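Local coordinates for protein serine acetyltransferase (Entamoeba histolytica, PDB 3P47) that probably transfers an acetyl group from acetyl-CoA to L-serine on the way to cysteine, and here holds L-cysteine in its pocket, at residues G189-I194 against K223-V228; H12-M17 against S100-L105; H177-H182 against W197-Q202; V204-M209 against V232-G237. One frame throughout, in Å; residues are numbered along the deposited sequence.

Interaction 1 (G189-I194 against K223-V228). With CYS (cysteine), chain B.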
loop_
_atom_site.group_PDB
_atom_site.type_symbol
_atom_site.label_atom_id
_atom_site.label_comp_id
_atom_site.label_asym_id
_atom_site.label_seq_id
_atom_site.Cartn_x
_atom_site.Cartn_y
_atom_site.Cartn_z
ATOM N N GLY A 189 10.727 -12.402 6.077
ATOM C CA GLY A 189 10.249 -13.754 5.841
ATOM C C GLY A 189 9.978 -14.636 7.048
ATOM O O GLY A 189 10.401 -14.377 8.170
ATOM N N GLU A 190 9.238 -15.706 6.766
ATOM C CA GLU A 190 8.833 -16.727 7.724
ATOM C C GLU A 190 9.933 -17.188 8.689
ATOM O O GLU A 190 9.655 -17.466 9.842
ATOM C CB GLU A 190 8.284 -17.949 6.959
ATOM C CG GLU A 190 7.762 -19.044 7.921
ATOM C CD GLU A 190 6.921 -20.120 7.227
ATOM O OE1 GLU A 190 6.128 -20.791 7.916
ATOM O OE2 GLU A 190 7.052 -20.284 6.016
ATOM N N THR A 191 11.156 -17.309 8.202
ATOM C CA THR A 191 12.213 -17.827 9.032
ATOM C C THR A 191 13.267 -16.813 9.372
ATOM O O THR A 191 14.304 -17.159 9.931
ATOM C CB THR A 191 12.837 -19.135 8.469
ATOM O OG1 THR A 191 13.528 -18.858 7.254
ATOM C CG2 THR A 191 11.741 -20.138 8.232
ATOM N N ALA A 192 12.973 -15.552 9.092
ATOM C CA ALA A 192 13.860 -14.458 9.520
ATOM C C ALA A 192 14.021 -14.389 11.044
ATOM O O ALA A 192 13.074 -14.626 11.802
ATOM C CB ALA A 192 13.332 -13.130 8.940
ATOM N N ILE A 193 15.229 -14.045 11.505
ATOM C CA ILE A 193 15.456 -13.808 12.941
ATOM C C ILE A 193 16.132 -12.482 13.060
ATOM O O ILE A 193 17.157 -12.253 12.410
ATOM C CB ILE A 193 16.376 -14.912 13.580
ATOM C CG1 ILE A 193 15.821 -16.303 13.353
ATOM C CG2 ILE A 193 16.610 -14.673 15.083
ATOM C CD1 ILE A 193 14.481 -16.545 13.867
ATOM N N ILE A 194 15.551 -11.592 13.874
ATOM C CA ILE A 194 16.075 -10.256 13.988
ATOM C C ILE A 194 16.309 -9.937 15.487
ATOM O O ILE A 194 15.422 -10.110 16.335
ATOM C CB ILE A 194 15.079 -9.226 13.373
ATOM C CG1 ILE A 194 14.844 -9.530 11.892
ATOM C CG2 ILE A 194 15.547 -7.809 13.721
ATOM C CD1 ILE A 194 13.752 -8.670 11.244
ATOM N N LYS A 223 14.634 -23.284 7.335
ATOM C CA LYS A 223 15.331 -22.016 7.535
ATOM C C LYS A 223 15.986 -21.546 6.235
ATOM O O LYS A 223 16.877 -22.205 5.628
ATOM C CB LYS A 223 16.348 -22.169 8.673
ATOM C CG LYS A 223 17.359 -21.049 8.786
ATOM C CD LYS A 223 16.725 -19.709 9.114
ATOM C CE LYS A 223 17.809 -18.775 9.700
ATOM N NZ LYS A 223 17.366 -17.367 9.832
ATOM N N ARG A 224 15.543 -20.381 5.779
ATOM C CA ARG A 224 15.891 -19.947 4.443
ATOM C C ARG A 224 15.949 -18.430 4.311
ATOM O O ARG A 224 16.214 -17.937 3.228
ATOM C CB ARG A 224 14.917 -20.541 3.396
ATOM C CG ARG A 224 13.468 -20.076 3.580
ATOM C CD ARG A 224 12.449 -20.911 2.809
ATOM N NE ARG A 224 11.106 -20.315 2.956
ATOM C CZ ARG A 224 10.287 -20.506 3.994
ATOM N NH1 ARG A 224 10.644 -21.273 5.031
ATOM N NH2 ARG A 224 9.098 -19.891 4.025
ATOM N N HIS A 225 15.732 -17.704 5.414
ATOM C CA HIS A 225 15.814 -16.228 5.419
ATOM C C HIS A 225 16.914 -15.766 6.389
ATOM O O HIS A 225 17.395 -16.559 7.204
ATOM C CB HIS A 225 14.457 -15.640 5.819
ATOM C CG HIS A 225 13.329 -16.089 4.935
ATOM N ND1 HIS A 225 12.318 -16.917 5.371
ATOM C CD2 HIS A 225 13.076 -15.845 3.629
ATOM C CE1 HIS A 225 11.489 -17.162 4.374
ATOM N NE2 HIS A 225 11.922 -16.515 3.305
ATOM N N PRO A 226 17.314 -14.488 6.328
ATOM C CA PRO A 226 18.533 -14.168 7.108
ATOM C C PRO A 226 18.362 -14.145 8.636
ATOM O O PRO A 226 17.255 -14.015 9.160
ATOM C CB PRO A 226 18.934 -12.780 6.578
ATOM C CG PRO A 226 18.131 -12.609 5.257
ATOM C CD PRO A 226 16.843 -13.321 5.546
ATOM N N THR A 227 19.470 -14.258 9.356
ATOM C CA THR A 227 19.450 -14.028 10.807
ATOM C C THR A 227 20.283 -12.784 11.022
ATOM O O THR A 227 21.398 -12.697 10.505
ATOM C CB THR A 227 20.042 -15.242 11.593
ATOM O OG1 THR A 227 19.112 -16.335 11.554
ATOM C CG2 THR A 227 20.314 -14.877 13.078
ATOM N N VAL A 228 19.727 -11.818 11.748
ATOM C CA VAL A 228 20.302 -10.476 11.907
ATOM C C VAL A 228 20.552 -10.294 13.408
ATOM O O VAL A 228 19.688 -10.584 14.213
ATOM C CB VAL A 228 19.325 -9.394 11.361
ATOM C CG1 VAL A 228 19.843 -8.000 11.564
ATOM C CG2 VAL A 228 19.005 -9.610 9.861
HETATM N N CYS B . 7.692 -16.322 0.029
HETATM C CA CYS B . 9.022 -16.953 -0.225
HETATM C C CYS B . 9.534 -17.712 1.013
HETATM O O CYS B . 10.641 -18.197 1.023
HETATM C CB CYS B . 10.011 -15.860 -0.614
HETATM S SG CYS B . 10.297 -14.896 0.803
HETATM O OXT CYS B . 8.859 -17.833 2.026
#
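Thr-191 meets His-225 at about a right angle where two successive coils of the left-handed parallel beta-helix run side by side, Ile-193 pairing with Thr-227 and Ile-194 with Val-228. With chi1 at 67°, OG1 of Thr-191 sits between its own backbone N and carbonyl carbon and is hydrogen-bonded to His-225 ND1 at 3.0 Å. The same ND1 accepts the Thr-191 N-H, tilted slightly from the ring plane, and OG1 also accepts from Arg-224 N (2.9 Å). The imidazole is sandwiched: Gly-189 CA lies over the centre of one face, 3.8 Å from the centroid, and Arg-224 CG over the rim of the opposite face. Arg-224 NH2 makes a salt bridge to Glu-190 OE2 at 2.9 Å, in the guanidinium plane, the carboxylate standing nearly perpendicular (81°). Glu-190 OE1 goes to Tyr-145, and Arg-224 NH1 to Thr-222 O. Arg-224 NE and NH2 grip the two carboxylate oxygens of the bound cysteine, while His-225 NE2 adds a weak bond. Lys-223 NZ links Thr-191 O (3.1 Å), His-225 O and Thr-227 OG1.

Interaction 2 (H12-M17 against S100-L105)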
loop_
_atom_site.group_PDB
_atom_site.type_symbol
_atom_site.label_atom_id
_atom_site.label_comp_id
_atom_site.label_asym_id
_atom_site.label_seq_id
_atom_site.Cartn_x
_atom_site.Cartn_y
_atom_site.Cartn_z
ATOM N N HIS A 12 -6.571 -7.054 34.132
ATOM C CA HIS A 12 -6.082 -6.439 35.382
ATOM C C HIS A 12 -4.584 -6.106 35.342
ATOM O O HIS A 12 -4.191 -5.007 35.708
ATOM C CB HIS A 12 -6.414 -7.343 36.585
ATOM C CG HIS A 12 -5.838 -6.835 37.872
ATOM N ND1 HIS A 12 -6.367 -5.753 38.537
ATOM C CD2 HIS A 12 -4.748 -7.215 38.574
ATOM C CE1 HIS A 12 -5.632 -5.498 39.608
ATOM N NE2 HIS A 12 -4.642 -6.368 39.651
ATOM N N GLN A 13 -3.755 -7.060 34.903
ATOM C CA GLN A 13 -2.332 -6.860 34.808
ATOM C C GLN A 13 -2.027 -5.697 33.829
ATOM O O GLN A 13 -1.233 -4.811 34.127
ATOM C CB GLN A 13 -1.646 -8.162 34.370
ATOM C CG GLN A 13 -0.158 -8.040 34.082
ATOM C CD GLN A 13 0.686 -7.488 35.232
ATOM O OE1 GLN A 13 0.388 -7.697 36.418
ATOM N NE2 GLN A 13 1.778 -6.812 34.877
ATOM N N LEU A 14 -2.687 -5.713 32.678
ATOM C CA LEU A 14 -2.461 -4.660 31.669
ATOM C C LEU A 14 -2.913 -3.296 32.188
ATOM O O LEU A 14 -2.301 -2.265 31.901
ATOM C CB LEU A 14 -3.220 -4.991 30.409
ATOM C CG LEU A 14 -2.615 -6.077 29.509
ATOM C CD1 LEU A 14 -3.597 -6.422 28.395
ATOM C CD2 LEU A 14 -1.255 -5.704 28.945
ATOM N N TYR A 15 -3.997 -3.280 32.949
ATOM C CA TYR A 15 -4.448 -2.009 33.536
ATOM C C TYR A 15 -3.481 -1.418 34.571
ATOM O O TYR A 15 -3.301 -0.188 34.655
ATOM C CB TYR A 15 -5.828 -2.187 34.146
ATOM C CG TYR A 15 -6.357 -0.900 34.723
ATOM C CD1 TYR A 15 -6.707 0.147 33.890
ATOM C CD2 TYR A 15 -6.461 -0.721 36.106
ATOM C CE1 TYR A 15 -7.171 1.351 34.414
ATOM C CE2 TYR A 15 -6.953 0.473 36.643
ATOM C CZ TYR A 15 -7.297 1.504 35.777
ATOM O OH TYR A 15 -7.774 2.705 36.262
ATOM N N GLU A 16 -2.882 -2.290 35.377
ATOM C CA GLU A 16 -1.906 -1.885 36.385
ATOM C C GLU A 16 -0.630 -1.412 35.677
ATOM O O GLU A 16 0.052 -0.507 36.126
ATOM C CB GLU A 16 -1.599 -3.062 37.343
ATOM C CG GLU A 16 -2.765 -3.495 38.286
ATOM C CD GLU A 16 -3.480 -2.330 39.003
ATOM O OE1 GLU A 16 -2.816 -1.398 39.510
ATOM O OE2 GLU A 16 -4.733 -2.339 39.058
ATOM N N MET A 17 -0.314 -2.027 34.544
ATOM C CA MET A 17 0.861 -1.610 33.782
ATOM C C MET A 17 0.646 -0.221 33.180
ATOM O O MET A 17 1.534 0.629 33.219
ATOM C CB MET A 17 1.182 -2.640 32.708
ATOM C CG MET A 17 1.652 -3.941 33.299
ATOM S SD MET A 17 1.712 -5.290 32.084
ATOM C CE MET A 17 3.088 -4.775 31.097
ATOM N N SER A 100 3.865 -9.315 28.381
ATOM C CA SER A 100 5.240 -9.216 27.855
ATOM C C SER A 100 5.255 -8.423 26.547
ATOM O O SER A 100 6.177 -7.659 26.299
ATOM C CB SER A 100 5.955 -10.584 27.688
ATOM O OG SER A 100 5.229 -11.474 26.857
ATOM N N ILE A 101 4.236 -8.636 25.707
ATOM C CA ILE A 101 4.160 -7.890 24.432
ATOM C C ILE A 101 4.005 -6.404 24.690
ATOM O O ILE A 101 4.639 -5.559 23.997
ATOM C CB ILE A 101 3.074 -8.458 23.496
ATOM C CG1 ILE A 101 3.462 -9.884 23.093
ATOM C CG2 ILE A 101 2.920 -7.549 22.251
ATOM C CD1 ILE A 101 2.261 -10.682 22.449
ATOM N N LYS A 102 3.195 -6.063 25.687
ATOM C CA LYS A 102 3.064 -4.642 26.074
ATOM C C LYS A 102 4.435 -4.039 26.419
ATOM O O LYS A 102 4.761 -2.927 25.984
ATOM C CB LYS A 102 2.055 -4.477 27.216
ATOM C CG LYS A 102 2.063 -3.071 27.883
ATOM C CD LYS A 102 1.406 -2.013 26.964
ATOM C CE LYS A 102 1.760 -0.600 27.498
ATOM N NZ LYS A 102 1.162 -0.497 28.850
ATOM N N ARG A 103 5.242 -4.767 27.210
ATOM C CA ARG A 103 6.553 -4.285 27.592
ATOM C C ARG A 103 7.428 -4.124 26.352
ATOM O O ARG A 103 8.137 -3.130 26.190
ATOM C CB ARG A 103 7.182 -5.260 28.620
ATOM C CG ARG A 103 6.421 -5.290 29.942
ATOM C CD ARG A 103 7.134 -6.151 31.003
ATOM N NE ARG A 103 6.802 -7.570 30.844
ATOM C CZ ARG A 103 5.881 -8.216 31.567
ATOM N NH1 ARG A 103 5.208 -7.607 32.532
ATOM N NH2 ARG A 103 5.637 -9.484 31.316
ATOM N N THR A 104 7.350 -5.084 25.431
ATOM C CA THR A 104 8.156 -4.987 24.241
ATOM C C THR A 104 7.754 -3.803 23.359
ATOM O O THR A 104 8.635 -3.091 22.836
ATOM C CB THR A 104 8.136 -6.289 23.422
ATOM O OG1 THR A 104 8.511 -7.368 24.274
ATOM C CG2 THR A 104 9.132 -6.221 22.270
ATOM N N LEU A 105 6.451 -3.619 23.181
ATOM C CA LEU A 105 5.945 -2.508 22.337
ATOM C C LEU A 105 6.395 -1.147 22.903
ATOM O O LEU A 105 6.633 -0.218 22.127
ATOM C CB LEU A 105 4.408 -2.556 22.181
ATOM C CG LEU A 105 3.867 -3.762 21.375
ATOM C CD1 LEU A 105 2.357 -3.878 21.529
ATOM C CD2 LEU A 105 4.247 -3.515 19.932
HETATM O O HOH W 1 -1.228 -1.760 29.333
#
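Lys-102 NZ, which reaches over toward Leu-14, has two partners: it donates a hydrogen bond to a water, 2.7 Å from NZ, and forms a salt bridge with Asp-21, just beyond helix 2-20. That water in turn donates to Leu-14 O at 2.8 Å, so a buried lysine ties itself to the backbone of the other helix without touching it directly. Bends at chi2 and chi4 (-63°) curl the chain so that the ammonium group ends beside the water. Most of the remaining contact is apolar. Met-17 points at the other helix and slides past Lys-102 in the opposite direction; its terminal CE lodges 3.8 Å from Lys-102 CG and 3.6 Å from Arg-103 CG. The Met-17 and Arg-103 chains cross at about a right angle. Leu-14 CD2 touches Lys-102 CB at 3.9 Å. Gln-13 NE2 donates a weak bond to Met-17 SD (3.2 Å) and lies near the edge of the Arg-103 guanidinium. Phe-47 and Ile-46 of helix 38-47 flank the contact. The axes of the two segments approach to 11.0 Å at 27°, nearly parallel, as neighbouring helices of a helical bundle, here the alpha-helical N-terminal domain of a serine acetyltransferase.

Interaction 3 (H177-H182 against W197-Q202). With CYS (cysteine), chain C.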
loop_
_atom_site.group_PDB
_atom_site.type_symbol
_atom_site.label_atom_id
_atom_site.label_comp_id
_atom_site.label_asym_id
_atom_site.label_seq_id
_atom_site.Cartn_x
_atom_site.Cartn_y
_atom_site.Cartn_z
ATOM N N HIS A 177 12.979 -3.055 20.878
ATOM C CA HIS A 177 13.547 -1.834 20.329
ATOM C C HIS A 177 13.614 -1.935 18.828
ATOM O O HIS A 177 14.676 -1.646 18.204
ATOM C CB HIS A 177 14.940 -1.592 20.922
ATOM C CG HIS A 177 14.917 -1.375 22.418
ATOM N ND1 HIS A 177 14.692 -0.135 22.991
ATOM C CD2 HIS A 177 15.106 -2.234 23.444
ATOM C CE1 HIS A 177 14.749 -0.235 24.308
ATOM N NE2 HIS A 177 14.978 -1.505 24.615
ATOM N N PHE A 178 12.503 -2.402 18.236
ATOM C CA PHE A 178 12.445 -2.599 16.801
ATOM C C PHE A 178 11.781 -1.381 16.147
ATOM O O PHE A 178 10.774 -0.883 16.650
ATOM C CB PHE A 178 11.625 -3.891 16.487
ATOM C CG PHE A 178 11.544 -4.234 15.025
ATOM C CD1 PHE A 178 12.698 -4.449 14.279
ATOM C CD2 PHE A 178 10.304 -4.434 14.416
ATOM C CE1 PHE A 178 12.612 -4.765 12.910
ATOM C CE2 PHE A 178 10.208 -4.747 13.032
ATOM C CZ PHE A 178 11.350 -4.947 12.294
ATOM N N PHE A 179 12.335 -0.936 15.021
ATOM C CA PHE A 179 11.786 0.211 14.305
ATOM C C PHE A 179 11.907 0.013 12.803
ATOM O O PHE A 179 13.003 -0.186 12.294
ATOM C CB PHE A 179 12.505 1.495 14.747
ATOM C CG PHE A 179 12.051 2.776 14.026
ATOM C CD1 PHE A 179 10.711 3.041 13.825
ATOM C CD2 PHE A 179 12.993 3.744 13.680
ATOM C CE1 PHE A 179 10.291 4.245 13.196
ATOM C CE2 PHE A 179 12.595 4.970 13.076
ATOM C CZ PHE A 179 11.242 5.190 12.842
ATOM N N ILE A 180 10.758 0.080 12.122
ATOM C CA ILE A 180 10.687 0.251 10.654
ATOM C C ILE A 180 10.240 1.700 10.411
ATOM O O ILE A 180 9.148 2.085 10.812
ATOM C CB ILE A 180 9.631 -0.696 10.009
ATOM C CG1 ILE A 180 10.002 -2.177 10.264
ATOM C CG2 ILE A 180 9.483 -0.347 8.470
ATOM C CD1 ILE A 180 8.795 -3.181 10.071
ATOM N N ASP A 181 11.100 2.467 9.741
ATOM C CA ASP A 181 10.791 3.828 9.323
ATOM C C ASP A 181 10.333 3.825 7.889
ATOM O O ASP A 181 10.983 3.203 7.046
ATOM C CB ASP A 181 12.029 4.731 9.436
ATOM C CG ASP A 181 11.655 6.211 9.466
ATOM O OD1 ASP A 181 10.451 6.526 9.453
ATOM O OD2 ASP A 181 12.560 7.050 9.524
ATOM N N HIS A 182 9.199 4.495 7.669
ATOM C CA HIS A 182 8.569 4.674 6.326
ATOM C C HIS A 182 7.871 3.366 5.928
ATOM O O HIS A 182 6.667 3.323 5.920
ATOM C CB HIS A 182 9.556 5.201 5.282
ATOM C CG HIS A 182 10.124 6.558 5.614
ATOM N ND1 HIS A 182 9.352 7.699 5.627
ATOM C CD2 HIS A 182 11.382 6.950 5.919
ATOM C CE1 HIS A 182 10.106 8.742 5.921
ATOM N NE2 HIS A 182 11.342 8.317 6.118
ATOM N N TRP A 197 17.224 -3.753 18.774
ATOM C CA TRP A 197 17.647 -2.480 18.162
ATOM C C TRP A 197 17.938 -2.640 16.673
ATOM O O TRP A 197 18.995 -2.206 16.162
ATOM C CB TRP A 197 18.884 -1.913 18.892
ATOM C CG TRP A 197 18.516 -1.154 20.125
ATOM C CD1 TRP A 197 18.644 -1.564 21.416
ATOM C CD2 TRP A 197 17.964 0.158 20.164
ATOM N NE1 TRP A 197 18.197 -0.578 22.273
ATOM C CE2 TRP A 197 17.792 0.497 21.523
ATOM C CE3 TRP A 197 17.636 1.107 19.171
ATOM C CZ2 TRP A 197 17.254 1.723 21.928
ATOM C CZ3 TRP A 197 17.078 2.330 19.574
ATOM C CH2 TRP A 197 16.911 2.625 20.949
ATOM N N CYS A 198 17.000 -3.270 15.951
ATOM C CA CYS A 198 17.082 -3.258 14.505
ATOM C C CYS A 198 16.322 -2.063 13.941
ATOM O O CYS A 198 15.191 -1.820 14.334
ATOM C CB CYS A 198 16.554 -4.591 13.921
ATOM S SG CYS A 198 16.905 -4.734 12.161
ATOM N N ARG A 199 16.974 -1.322 13.051
ATOM C CA ARG A 199 16.362 -0.204 12.370
ATOM C C ARG A 199 16.301 -0.477 10.885
ATOM O O ARG A 199 17.315 -0.628 10.234
ATOM C CB ARG A 199 17.134 1.102 12.668
ATOM C CG ARG A 199 16.534 2.347 12.011
ATOM C CD ARG A 199 17.321 3.622 12.441
ATOM N NE ARG A 199 17.354 3.793 13.884
ATOM C CZ ARG A 199 18.253 4.501 14.568
ATOM N NH1 ARG A 199 19.256 5.126 13.956
ATOM N NH2 ARG A 199 18.147 4.577 15.889
ATOM N N ILE A 200 15.101 -0.511 10.335
ATOM C CA ILE A 200 14.914 -0.899 8.917
ATOM C C ILE A 200 14.156 0.187 8.175
ATOM O O ILE A 200 13.213 0.712 8.690
ATOM C CB ILE A 200 14.115 -2.218 8.846
ATOM C CG1 ILE A 200 14.985 -3.374 9.350
ATOM C CG2 ILE A 200 13.583 -2.511 7.402
ATOM C CD1 ILE A 200 14.143 -4.662 9.612
ATOM N N TYR A 201 14.600 0.497 6.957
ATOM C CA TYR A 201 13.954 1.469 6.101
ATOM C C TYR A 201 13.044 0.881 5.033
ATOM O O TYR A 201 12.935 -0.338 4.859
ATOM C CB TYR A 201 15.026 2.379 5.486
ATOM C CG TYR A 201 15.579 3.314 6.543
ATOM C CD1 TYR A 201 14.910 4.509 6.868
ATOM C CD2 TYR A 201 16.720 2.981 7.273
ATOM C CE1 TYR A 201 15.380 5.375 7.865
ATOM C CE2 TYR A 201 17.189 3.842 8.298
ATOM C CZ TYR A 201 16.520 5.020 8.575
ATOM O OH TYR A 201 16.976 5.877 9.558
ATOM N N GLN A 202 12.378 1.781 4.318
ATOM C CA GLN A 202 11.523 1.414 3.191
ATOM C C GLN A 202 12.243 0.484 2.191
ATOM O O GLN A 202 13.478 0.540 2.040
ATOM C CB GLN A 202 11.062 2.719 2.496
ATOM C CG GLN A 202 12.206 3.567 1.914
ATOM C CD GLN A 202 12.694 4.662 2.868
ATOM O OE1 GLN A 202 12.741 4.473 4.061
ATOM N NE2 GLN A 202 13.077 5.802 2.312
HETATM N N CYS C . 12.271 9.641 9.056
HETATM C CA CYS C . 13.718 10.005 8.975
HETATM C C CYS C . 13.916 11.529 8.892
HETATM O O CYS C . 15.016 11.998 8.716
HETATM C CB CYS C . 14.319 9.330 7.748
HETATM S SG CYS C . 13.641 10.108 6.351
HETATM O OXT CYS C . 12.979 12.311 8.977
HETATM O O HOH W 2 15.587 0.180 16.258
HETATM O O HOH W 3 14.981 7.245 10.468
#
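The imidazole of His-177 lies on the indole of Trp-197 as an offset stack, ring centroids 4.2 Å apart and planes 12° from parallel. His-177 CB sits squarely above the five-membered ring of Trp-197, 3.5 Å from its centroid, as a CH-pi contact; Tyr-231 also stacks on this tryptophan. Backbone hydrogen bonds come next: Phe-179 N to Cys-198 O, Ile-200 N to Phe-179 O (2.9 Å) and Asp-181 N to Ile-200 O form a parallel ladder, each donor N lying nearly in line with the acceptor C=O. These rungs join successive coils of the left-handed beta-helix, with Phe-179 and Arg-199 on one face of the sheet and Ile-180 and Ile-200 on the other. Apolar packing accompanies them: Ile-200 CD1 comes to the edge of the Phe-178 ring, 3.6 Å from its CE1, while CD1 of the same ring touches Cys-198 CB. One water donates to His-177 O and, weakly, Cys-198 O. At the ligand end, Asp-181 OD2 accepts a hydrogen bond from N of the bound cysteine at 2.6 Å, and another water donating to the same OD2 accepts from Tyr-201 OH, itself bonded to His-210 of a neighbouring subunit. His-182 and Gln-202 lie side by side with ring and amide planes 78° apart. Gln-202 NE2 bonds to Thr-205 of that neighbouring subunit, whereas its buried OE1 has no polar partner and sits 3.4 Å from His-182 CD2.

Interaction 4 (V204-M209 against V232-G237). With CYS (cysteine), chain B.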
loop_
_atom_site.group_PDB
_atom_site.type_symbol
_atom_site.label_atom_id
_atom_site.label_comp_id
_atom_site.label_asym_id
_atom_site.label_seq_id
_atom_site.Cartn_x
_atom_site.Cartn_y
_atom_site.Cartn_z
ATOM N N VAL A 204 13.224 -2.514 2.184
ATOM C CA VAL A 204 14.187 -3.516 2.647
ATOM C C VAL A 204 13.571 -4.921 2.614
ATOM O O VAL A 204 12.446 -5.136 3.088
ATOM C CB VAL A 204 14.676 -3.190 4.078
ATOM C CG1 VAL A 204 15.296 -4.409 4.750
ATOM C CG2 VAL A 204 15.647 -2.016 4.083
ATOM N N THR A 205 14.316 -5.888 2.105
ATOM C CA THR A 205 13.897 -7.297 2.180
ATOM C C THR A 205 14.876 -8.046 3.074
ATOM O O THR A 205 16.085 -7.939 2.876
ATOM C CB THR A 205 13.872 -7.989 0.777
ATOM O OG1 THR A 205 12.743 -7.520 0.012
ATOM C CG2 THR A 205 13.719 -9.531 0.925
ATOM N N LEU A 206 14.334 -8.797 4.030
ATOM C CA LEU A 206 15.104 -9.805 4.781
ATOM C C LEU A 206 14.373 -11.079 4.411
ATOM O O LEU A 206 13.369 -11.445 5.031
ATOM C CB LEU A 206 15.006 -9.517 6.287
ATOM C CG LEU A 206 15.837 -8.325 6.783
ATOM C CD1 LEU A 206 15.538 -7.961 8.224
ATOM C CD2 LEU A 206 17.339 -8.644 6.651
ATOM N N GLY A 207 14.825 -11.721 3.344
ATOM C CA GLY A 207 13.928 -12.645 2.665
ATOM C C GLY A 207 14.668 -13.672 1.869
ATOM O O GLY A 207 15.769 -14.048 2.234
ATOM N N ALA A 208 14.021 -14.149 0.805
ATOM C CA ALA A 208 14.615 -15.126 -0.087
ATOM C C ALA A 208 13.959 -14.958 -1.456
ATOM O O ALA A 208 12.825 -14.439 -1.564
ATOM C CB ALA A 208 14.376 -16.553 0.437
ATOM N N MET A 209 14.675 -15.409 -2.478
ATOM C CA MET A 209 14.157 -15.517 -3.837
ATOM C C MET A 209 14.323 -16.960 -4.297
ATOM O O MET A 209 15.311 -17.597 -3.958
ATOM C CB MET A 209 15.034 -14.719 -4.765
ATOM C CG MET A 209 15.050 -13.263 -4.601
ATOM S SD MET A 209 15.880 -12.712 -6.088
ATOM C CE MET A 209 17.556 -13.348 -5.922
ATOM N N VAL A 232 21.611 -3.387 14.291
ATOM C CA VAL A 232 21.812 -3.438 12.851
ATOM C C VAL A 232 20.880 -2.425 12.215
ATOM O O VAL A 232 19.703 -2.355 12.582
ATOM C CB VAL A 232 21.473 -4.823 12.302
ATOM C CG1 VAL A 232 21.537 -4.843 10.777
ATOM C CG2 VAL A 232 22.433 -5.866 12.914
ATOM N N THR A 233 21.423 -1.651 11.289
ATOM C CA THR A 233 20.636 -0.676 10.489
ATOM C C THR A 233 20.683 -1.078 9.032
ATOM O O THR A 233 21.767 -1.245 8.427
ATOM C CB THR A 233 21.163 0.773 10.655
ATOM O OG1 THR A 233 21.264 1.075 12.040
ATOM C CG2 THR A 233 20.230 1.788 10.006
ATOM N N ILE A 234 19.502 -1.231 8.433
ATOM C CA ILE A 234 19.444 -1.667 7.055
ATOM C C ILE A 234 18.842 -0.571 6.177
ATOM O O ILE A 234 17.669 -0.220 6.339
ATOM C CB ILE A 234 18.668 -2.985 6.917
ATOM C CG1 ILE A 234 19.195 -4.005 7.916
ATOM C CG2 ILE A 234 18.832 -3.523 5.475
ATOM C CD1 ILE A 234 18.336 -5.294 8.009
ATOM N N GLY A 235 19.674 -0.026 5.285
ATOM C CA GLY A 235 19.335 1.134 4.473
ATOM C C GLY A 235 18.271 0.896 3.425
ATOM O O GLY A 235 18.007 -0.243 3.033
ATOM N N THR A 236 17.660 1.990 3.004
ATOM C CA THR A 236 16.594 2.002 1.971
ATOM C C THR A 236 16.938 1.115 0.765
ATOM O O THR A 236 17.989 1.305 0.120
ATOM C CB THR A 236 16.360 3.490 1.480
ATOM O OG1 THR A 236 17.515 3.959 0.765
ATOM C CG2 THR A 236 16.148 4.435 2.657
ATOM N N GLY A 237 16.093 0.121 0.460
ATOM C CA GLY A 237 16.295 -0.637 -0.791
ATOM C C GLY A 237 17.183 -1.853 -0.730
ATOM O O GLY A 237 17.252 -2.641 -1.693
HETATM N N CYS B . 7.692 -16.322 0.029
HETATM C CA CYS B . 9.022 -16.953 -0.225
HETATM C C CYS B . 9.534 -17.712 1.013
HETATM O O CYS B . 10.641 -18.197 1.023
HETATM C CB CYS B . 10.011 -15.860 -0.614
HETATM S SG CYS B . 10.297 -14.896 0.803
HETATM O OXT CYS B . 8.859 -17.833 2.026
#
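Within the hydrophobic core of the beta-helix, Val-204 and Leu-206 close on Ile-234 across the interior of one coil. Ile-234 points toward the opposite segment and divides its work between two branches. Its CG2, anti to the backbone N (CG1 chi1 -50°), meets Val-204 CG1 at 3.7 Å, the two side chains crossing at about a right angle. Its other arm carries CD1 tip to tip onto Leu-206, 3.7 Å from CD2 and 3.9 Å from CD1, so the fork of the leucine embraces the end of the isoleucine. No hydrogen bond crosses this contact. The reason lies in the left-handed beta-helix: strands 205-207 and 233-234 belong to different sheets of the triangular prism, and they meet through side chains pointing into its interior, where Ile-200 also packs on both Leu-206 and Ile-234. At the corner, Val-204 CG2 presses against backbone oxygens, 3.1 Å from Gly-235 O and 3.5 Å from Ile-234 O, a tight fit for a methyl group. The chain then turns through Gly-237, whose positive phi of 90° suits a glycine. Outside the prism, strand 205-207 runs on into the cysteine pocket, where Ala-208 O lies 3.3 Å from CB of the bound ligand and His-225 packs against Ala-208. Thr-233 OG1 instead faces a neighbouring subunit and bonds to Gln-212 OE1 of that chain.

How the interactions relate
Interaction 2 comes first along the chain and stands apart in the helical domain, its centre 27 Å from that of interaction 1 and 30 Å from that of interaction 4. The other three share the beta-helix. Strands 193-194, 199-200, 205-207, 227-228 and 233-234 follow one another, so the segments of interactions 1 and 3, and of 1 and 4, alternate along the chain. Interactions 3 and 4 meet in one sheet, where Arg-199 pairs with Val-232 and Ile-234. Interactions 1 and 4 line the same cysteine site, with centres 11 Å apart, whereas interaction 3 supplies Asp-181 to the site shared with another subunit. The pocket is therefore built between neighbouring copies of the beta-helix.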